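Peptidoglycan hydrolase FlgJ (Sphingomonas sp. A1, PDB 3K3T) probably hydrolyses peptidoglycan for flagellar rod assembly in the periplasm, through the C-terminal glycosyl hydrolase family 73 domain that makes up this chain. Local coordinates at residues 7-12 / 90-95; 52-57 / 94-99. The protein carries 3 engineered substitutions. One frame throughout, in Å; residues are numbered along the deposited sequence.

Contact 1 of 2, residues 7-12 / 90-95; sequences DATWPQ and DSYEQA
The backbones come nearest at Thr9 and Tyr92 and at Gln12 and Glu93, where one helix meets the start of another. The CA atoms of Gln12 and Glu93 are 5.7 Å apart. Ser91 is the N-cap of the second helix; its OG accepts from Gln94 N at 3.1 Å. Across the contact there is no direct hydrogen bond. The amide of Gln12 lies alongside the CA and CB of Glu93, and its OE1 is 3.5 Å from Glu93 CG. The Gln12 chain bends at chi2 (-49°), which lays its amide there. One water donates to both Gln12 OE1, at 2.8 Å, and Glu93 O, at 2.9 Å, and bridges the helices. Lys15 also bonds to Gln12 OE1. The Tyr92 ring carries the apolar half. Thr9 CG2 sits over one face, 4.4 Å from Tyr92 CD2, and Ala8 CB comes up obliquely. Gln41 holds the Tyr92 hydroxyl, and Tyr51 meets the ring edge-to-face. The contact thus packs helix 3-20 against the first turn of helix 92-105, just after strand 82-88, while Thr9 also reaches Val28 of helix 24-35.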
loop_
_atom_site.group_PDB
_atom_site.type_symbol
_atom_site.label_atom_id
_atom_site.label_comp_id
_atom_site.label_asym_id
_atom_site.label_seq_id
_atom_site.Cartn_x
_atom_site.Cartn_y
_atom_site.Cartn_z
ATOM N N ASP A 7 -3.303 -8.762 9.789
ATOM C CA ASP A 7 -4.237 -9.862 9.537
ATOM C C ASP A 7 -5.287 -9.533 8.479
ATOM O O ASP A 7 -5.601 -10.373 7.634
ATOM C CB ASP A 7 -4.930 -10.297 10.834
ATOM C CG ASP A 7 -4.013 -11.072 11.762
ATOM O OD1 ASP A 7 -2.797 -11.138 11.504
ATOM O OD2 ASP A 7 -4.514 -11.620 12.760
ATOM N N ALA A 8 -5.819 -8.314 8.529
ATOM C CA ALA A 8 -6.888 -7.898 7.618
ATOM C C ALA A 8 -6.364 -7.706 6.200
ATOM O O ALA A 8 -7.025 -8.078 5.228
ATOM C CB ALA A 8 -7.544 -6.619 8.113
ATOM N N THR A 9 -5.170 -7.138 6.087
ATOM C CA THR A 9 -4.603 -6.845 4.778
ATOM C C THR A 9 -3.993 -8.077 4.112
ATOM O O THR A 9 -3.927 -8.138 2.881
ATOM C CB THR A 9 -3.560 -5.702 4.834
ATOM O OG1 THR A 9 -2.469 -6.071 5.689
ATOM C CG2 THR A 9 -4.205 -4.415 5.350
ATOM N N TRP A 10 -3.570 -9.055 4.916
ATOM C CA TRP A 10 -2.815 -10.200 4.384
ATOM C C TRP A 10 -3.452 -10.897 3.170
ATOM O O TRP A 10 -2.786 -11.049 2.142
ATOM C CB TRP A 10 -2.483 -11.241 5.466
ATOM C CG TRP A 10 -1.818 -12.440 4.854
ATOM C CD1 TRP A 10 -2.416 -13.613 4.479
ATOM C CD2 TRP A 10 -0.442 -12.551 4.476
ATOM N NE1 TRP A 10 -1.491 -14.456 3.920
ATOM C CE2 TRP A 10 -0.270 -13.830 3.904
ATOM C CE3 TRP A 10 0.667 -11.699 4.580
ATOM C CZ2 TRP A 10 0.968 -14.279 3.431
ATOM C CZ3 TRP A 10 1.899 -12.146 4.105
ATOM C CH2 TRP A 10 2.036 -13.426 3.542
ATOM N N PRO A 11 -4.728 -11.332 3.278
ATOM C CA PRO A 11 -5.259 -12.110 2.152
ATOM C C PRO A 11 -5.373 -11.281 0.880
ATOM O O PRO A 11 -5.207 -11.812 -0.218
ATOM C CB PRO A 11 -6.658 -12.532 2.628
ATOM C CG PRO A 11 -6.657 -12.334 4.097
ATOM C CD PRO A 11 -5.722 -11.198 4.358
ATOM N N GLN A 12 -5.656 -9.990 1.035
ATOM C CA GLN A 12 -5.774 -9.086 -0.106
ATOM C C GLN A 12 -4.405 -8.803 -0.710
ATOM O O GLN A 12 -4.253 -8.746 -1.936
ATOM C CB GLN A 12 -6.456 -7.774 0.305
ATOM C CG GLN A 12 -7.748 -7.929 1.106
ATOM C CD GLN A 12 -8.737 -8.904 0.485
ATOM O OE1 GLN A 12 -8.796 -9.068 -0.732
ATOM N NE2 GLN A 12 -9.530 -9.554 1.332
ATOM N N ASP A 90 -14.762 0.632 -0.738
ATOM C CA ASP A 90 -15.750 0.037 0.162
ATOM C C ASP A 90 -15.144 -0.973 1.132
ATOM O O ASP A 90 -15.803 -1.378 2.097
ATOM C CB ASP A 90 -16.947 -0.554 -0.608
ATOM C CG ASP A 90 -16.558 -1.683 -1.553
ATOM O OD1 ASP A 90 -17.318 -1.936 -2.515
ATOM O OD2 ASP A 90 -15.506 -2.321 -1.346
ATOM N N SER A 91 -13.881 -1.344 0.893
ATOM C CA SER A 91 -13.161 -2.354 1.681
ATOM C C SER A 91 -11.673 -2.365 1.324
ATOM O O SER A 91 -11.271 -1.768 0.322
ATOM C CB SER A 91 -13.739 -3.743 1.394
ATOM O OG SER A 91 -13.591 -4.078 0.018
ATOM N N TYR A 92 -10.858 -3.052 2.130
ATOM C CA TYR A 92 -9.464 -3.309 1.746
ATOM C C TYR A 92 -9.409 -4.170 0.485
ATOM O O TYR A 92 -8.538 -3.974 -0.364
ATOM C CB TYR A 92 -8.666 -3.980 2.875
ATOM C CG TYR A 92 -8.324 -3.082 4.044
ATOM C CD1 TYR A 92 -7.797 -1.801 3.848
ATOM C CD2 TYR A 92 -8.500 -3.527 5.351
ATOM C CE1 TYR A 92 -7.476 -0.980 4.930
ATOM C CE2 TYR A 92 -8.179 -2.720 6.439
ATOM C CZ TYR A 92 -7.668 -1.450 6.223
ATOM O OH TYR A 92 -7.357 -0.659 7.303
ATOM N N GLU A 93 -10.346 -5.111 0.358
ATOM C CA GLU A 93 -10.455 -5.925 -0.856
ATOM C C GLU A 93 -10.489 -5.043 -2.109
ATOM O O GLU A 93 -9.703 -5.248 -3.028
ATOM C CB GLU A 93 -11.677 -6.852 -0.810
ATOM C CG GLU A 93 -11.784 -7.784 -2.022
ATOM C CD GLU A 93 -12.886 -8.828 -1.894
ATOM O OE1 GLU A 93 -13.393 -9.047 -0.774
ATOM O OE2 GLU A 93 -13.243 -9.436 -2.926
ATOM N N GLN A 94 -11.375 -4.049 -2.128
ATOM C CA GLN A 94 -11.502 -3.174 -3.301
ATOM C C GLN A 94 -10.257 -2.305 -3.484
ATOM O O GLN A 94 -9.809 -2.077 -4.612
ATOM C CB GLN A 94 -12.760 -2.306 -3.206
ATOM C CG GLN A 94 -13.095 -1.568 -4.502
ATOM C CD GLN A 94 -14.387 -0.778 -4.421
ATOM O OE1 GLN A 94 -14.598 0.009 -3.496
ATOM N NE2 GLN A 94 -15.259 -0.976 -5.406
ATOM N N ALA A 95 -9.707 -1.825 -2.372
ATOM C CA ALA A 95 -8.474 -1.041 -2.394
ATOM C C ALA A 95 -7.326 -1.805 -3.058
ATOM O O ALA A 95 -6.617 -1.255 -3.903
ATOM C CB ALA A 95 -8.091 -0.618 -0.990
HETATM O O HOH W 1 -8.335 -7.846 -3.211
#

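Contact 2 of 2, residues 52-57 / 94-99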
loop_
_atom_site.group_PDB
_atom_site.type_symbol
_atom_site.label_atom_id
_atom_site.label_comp_id
_atom_site.label_asym_id
_atom_site.label_seq_id
_atom_site.Cartn_x
_atom_site.Cartn_y
_atom_site.Cartn_z
ATOM N N ASN A 52 -8.239 3.419 1.830
ATOM C CA ASN A 52 -7.161 3.793 0.914
ATOM C C ASN A 52 -5.795 3.686 1.600
ATOM O O ASN A 52 -5.144 4.691 1.917
ATOM C CB ASN A 52 -7.414 5.204 0.373
ATOM C CG ASN A 52 -6.479 5.579 -0.762
ATOM O OD1 ASN A 52 -5.551 4.842 -1.098
ATOM N ND2 ASN A 52 -6.719 6.745 -1.351
ATOM N N LEU A 53 -5.355 2.450 1.817
ATOM C CA LEU A 53 -4.190 2.204 2.652
ATOM C C LEU A 53 -2.866 2.501 1.952
ATOM O O LEU A 53 -1.819 2.503 2.591
ATOM C CB LEU A 53 -4.207 0.780 3.219
ATOM C CG LEU A 53 -3.921 -0.422 2.316
ATOM C CD1 LEU A 53 -3.866 -1.668 3.188
ATOM C CD2 LEU A 53 -4.957 -0.599 1.221
ATOM N N PHE A 54 -2.921 2.753 0.646
ATOM C CA PHE A 54 -1.729 3.171 -0.092
ATOM C C PHE A 54 -1.712 4.673 -0.367
ATOM O O PHE A 54 -0.789 5.180 -1.007
ATOM C CB PHE A 54 -1.593 2.361 -1.383
ATOM C CG PHE A 54 -1.319 0.906 -1.144
ATOM C CD1 PHE A 54 -0.042 0.473 -0.792
ATOM C CD2 PHE A 54 -2.343 -0.031 -1.254
ATOM C CE1 PHE A 54 0.213 -0.886 -0.553
ATOM C CE2 PHE A 54 -2.099 -1.388 -1.019
ATOM C CZ PHE A 54 -0.818 -1.812 -0.670
ATOM N N ASN A 55 -2.729 5.370 0.138
ATOM C CA ASN A 55 -2.850 6.831 0.020
ATOM C C ASN A 55 -2.830 7.316 -1.430
ATOM O O ASN A 55 -2.201 8.332 -1.737
ATOM C CB ASN A 55 -1.743 7.547 0.812
ATOM C CG ASN A 55 -1.773 7.233 2.292
ATOM O OD1 ASN A 55 -2.837 7.077 2.888
ATOM N ND2 ASN A 55 -0.594 7.162 2.900
ATOM N N ILE A 56 -3.527 6.595 -2.302
ATOM C CA ILE A 56 -3.549 6.899 -3.736
ATOM C C ILE A 56 -4.457 8.093 -4.027
ATOM O O ILE A 56 -5.617 8.130 -3.608
ATOM C CB ILE A 56 -4.005 5.674 -4.577
ATOM C CG1 ILE A 56 -3.157 4.432 -4.255
ATOM C CG2 ILE A 56 -3.994 5.998 -6.080
ATOM C CD1 ILE A 56 -1.675 4.591 -4.516
ATOM N N LYS A 57 -3.910 9.063 -4.754
ATOM C CA LYS A 57 -4.646 10.272 -5.127
ATOM C C LYS A 57 -5.738 9.985 -6.145
ATOM O O LYS A 57 -5.602 9.087 -6.989
ATOM C CB LYS A 57 -3.695 11.318 -5.710
ATOM C CG LYS A 57 -2.685 11.883 -4.728
ATOM C CD LYS A 57 -1.587 12.644 -5.469
ATOM C CE LYS A 57 -0.525 13.141 -4.508
ATOM N NZ LYS A 57 0.562 13.868 -5.230
ATOM N N GLN A 94 -11.375 -4.049 -2.128
ATOM C CA GLN A 94 -11.502 -3.174 -3.301
ATOM C C GLN A 94 -10.257 -2.305 -3.484
ATOM O O GLN A 94 -9.809 -2.077 -4.612
ATOM C CB GLN A 94 -12.760 -2.306 -3.206
ATOM C CG GLN A 94 -13.095 -1.568 -4.502
ATOM C CD GLN A 94 -14.387 -0.778 -4.421
ATOM O OE1 GLN A 94 -14.598 0.009 -3.496
ATOM N NE2 GLN A 94 -15.259 -0.976 -5.406
ATOM N N ALA A 95 -9.707 -1.825 -2.372
ATOM C CA ALA A 95 -8.474 -1.041 -2.394
ATOM C C ALA A 95 -7.326 -1.805 -3.058
ATOM O O ALA A 95 -6.617 -1.255 -3.903
ATOM C CB ALA A 95 -8.091 -0.618 -0.990
ATOM N N PHE A 96 -7.155 -3.076 -2.688
ATOM C CA PHE A 96 -6.080 -3.892 -3.267
ATOM C C PHE A 96 -6.331 -4.258 -4.725
ATOM O O PHE A 96 -5.381 -4.402 -5.499
ATOM C CB PHE A 96 -5.826 -5.153 -2.438
ATOM C CG PHE A 96 -4.892 -4.940 -1.286
ATOM C CD1 PHE A 96 -3.516 -5.096 -1.450
ATOM C CD2 PHE A 96 -5.385 -4.588 -0.031
ATOM C CE1 PHE A 96 -2.646 -4.907 -0.383
ATOM C CE2 PHE A 96 -4.522 -4.390 1.042
ATOM C CZ PHE A 96 -3.147 -4.550 0.867
ATOM N N GLN A 97 -7.600 -4.408 -5.095
ATOM C CA GLN A 97 -7.969 -4.634 -6.492
ATOM C C GLN A 97 -7.537 -3.434 -7.340
ATOM O O GLN A 97 -6.978 -3.599 -8.426
ATOM C CB GLN A 97 -9.477 -4.871 -6.640
ATOM C CG GLN A 97 -9.974 -6.228 -6.141
ATOM C CD GLN A 97 -11.499 -6.333 -6.092
ATOM O OE1 GLN A 97 -12.213 -5.323 -6.064
ATOM N NE2 GLN A 97 -12.003 -7.565 -6.067
ATOM N N ASP A 98 -7.790 -2.226 -6.832
ATOM C CA ASP A 98 -7.391 -1.004 -7.535
ATOM C C ASP A 98 -5.866 -0.885 -7.627
ATOM O O ASP A 98 -5.327 -0.536 -8.682
ATOM C CB ASP A 98 -8.007 0.234 -6.874
ATOM C CG ASP A 98 -7.869 1.494 -7.730
ATOM O OD1 ASP A 98 -8.043 1.414 -8.964
ATOM O OD2 ASP A 98 -7.597 2.571 -7.158
ATOM N N TYR A 99 -5.180 -1.197 -6.528
ATOM C CA TYR A 99 -3.717 -1.233 -6.500
ATOM C C TYR A 99 -3.152 -2.196 -7.549
ATOM O O TYR A 99 -2.230 -1.839 -8.294
ATOM C CB TYR A 99 -3.216 -1.610 -5.096
ATOM C CG TYR A 99 -1.715 -1.806 -4.974
ATOM C CD1 TYR A 99 -0.912 -0.832 -4.386
ATOM C CD2 TYR A 99 -1.103 -2.978 -5.425
ATOM C CE1 TYR A 99 0.470 -1.016 -4.259
ATOM C CE2 TYR A 99 0.269 -3.168 -5.311
ATOM C CZ TYR A 99 1.048 -2.186 -4.726
ATOM O OH TYR A 99 2.409 -2.389 -4.614
#
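Phe54 is the main bump of this contact, and Phe96 and Tyr99, one helical turn apart, form the hollow that takes it. The loop 52-57 makes a type I beta turn from Asn52 to Asn55, which presents Leu53 and Phe54 to the helix. Tyr99 CD1 lies over the centre of the Phe54 ring, 3.5 Å from Phe54 CD2. These two ring planes are 33° apart, an oblique meeting. Tyr99 CG stands anti to the backbone N (chi1 175°), which swings the ring across to Phe54. Phe96 is met differently: the edge of Phe54 points at its face, an offset edge-to-face pair with planes at 83°. Phe54 CZ is 3.6 Å from Phe96 CE1. Leu53 fills the next dip along the helix. Its CD1 is 3.5 Å from Phe96 CE2, and its CD2 rests on Ala95 CB at 3.8 Å. Within the loop, the Asn52 amide bonds the Ile56 backbone twice: OD1 accepts from Ile56 N at 2.9 Å, and ND2 donates to Ile56 O at 2.9 Å. ND2 also reaches Arg87 O of strand 82-88. The Tyr99 hydroxyl bonds to Gln30 of helix 24-35, and Tyr130 bonds to Phe54 O. No hydrogen bond joins the two segments. Carbon packing and aromatic contacts therefore hold the loop to the helix, in the buried interior of this lysozyme-clan domain.

How the contacts relate
Contact 1 lies at the surface and contact 2 is buried. Both use helix 92-105; their segments overlap at Gln94 and Ala95, but of these only Ala95 touches, and only in contact 2. Contact 1 takes the first turn of that helix to helix 3-20. Contact 2 takes its next part, Ala95 to Tyr99, to the loop 52-57. The chemistry changes with depth: a water bridge and one tyrosine ring touched by Ala8 and Thr9 give way to an aromatic cluster inside. The two join directly. Thr9 CG2 is 3.5 Å from Leu53 CD1, and Gln12 CB is 3.4 Å from Phe96 CD2. Helix 3-20, the loop and helix 92-105 therefore meet side chain to side chain.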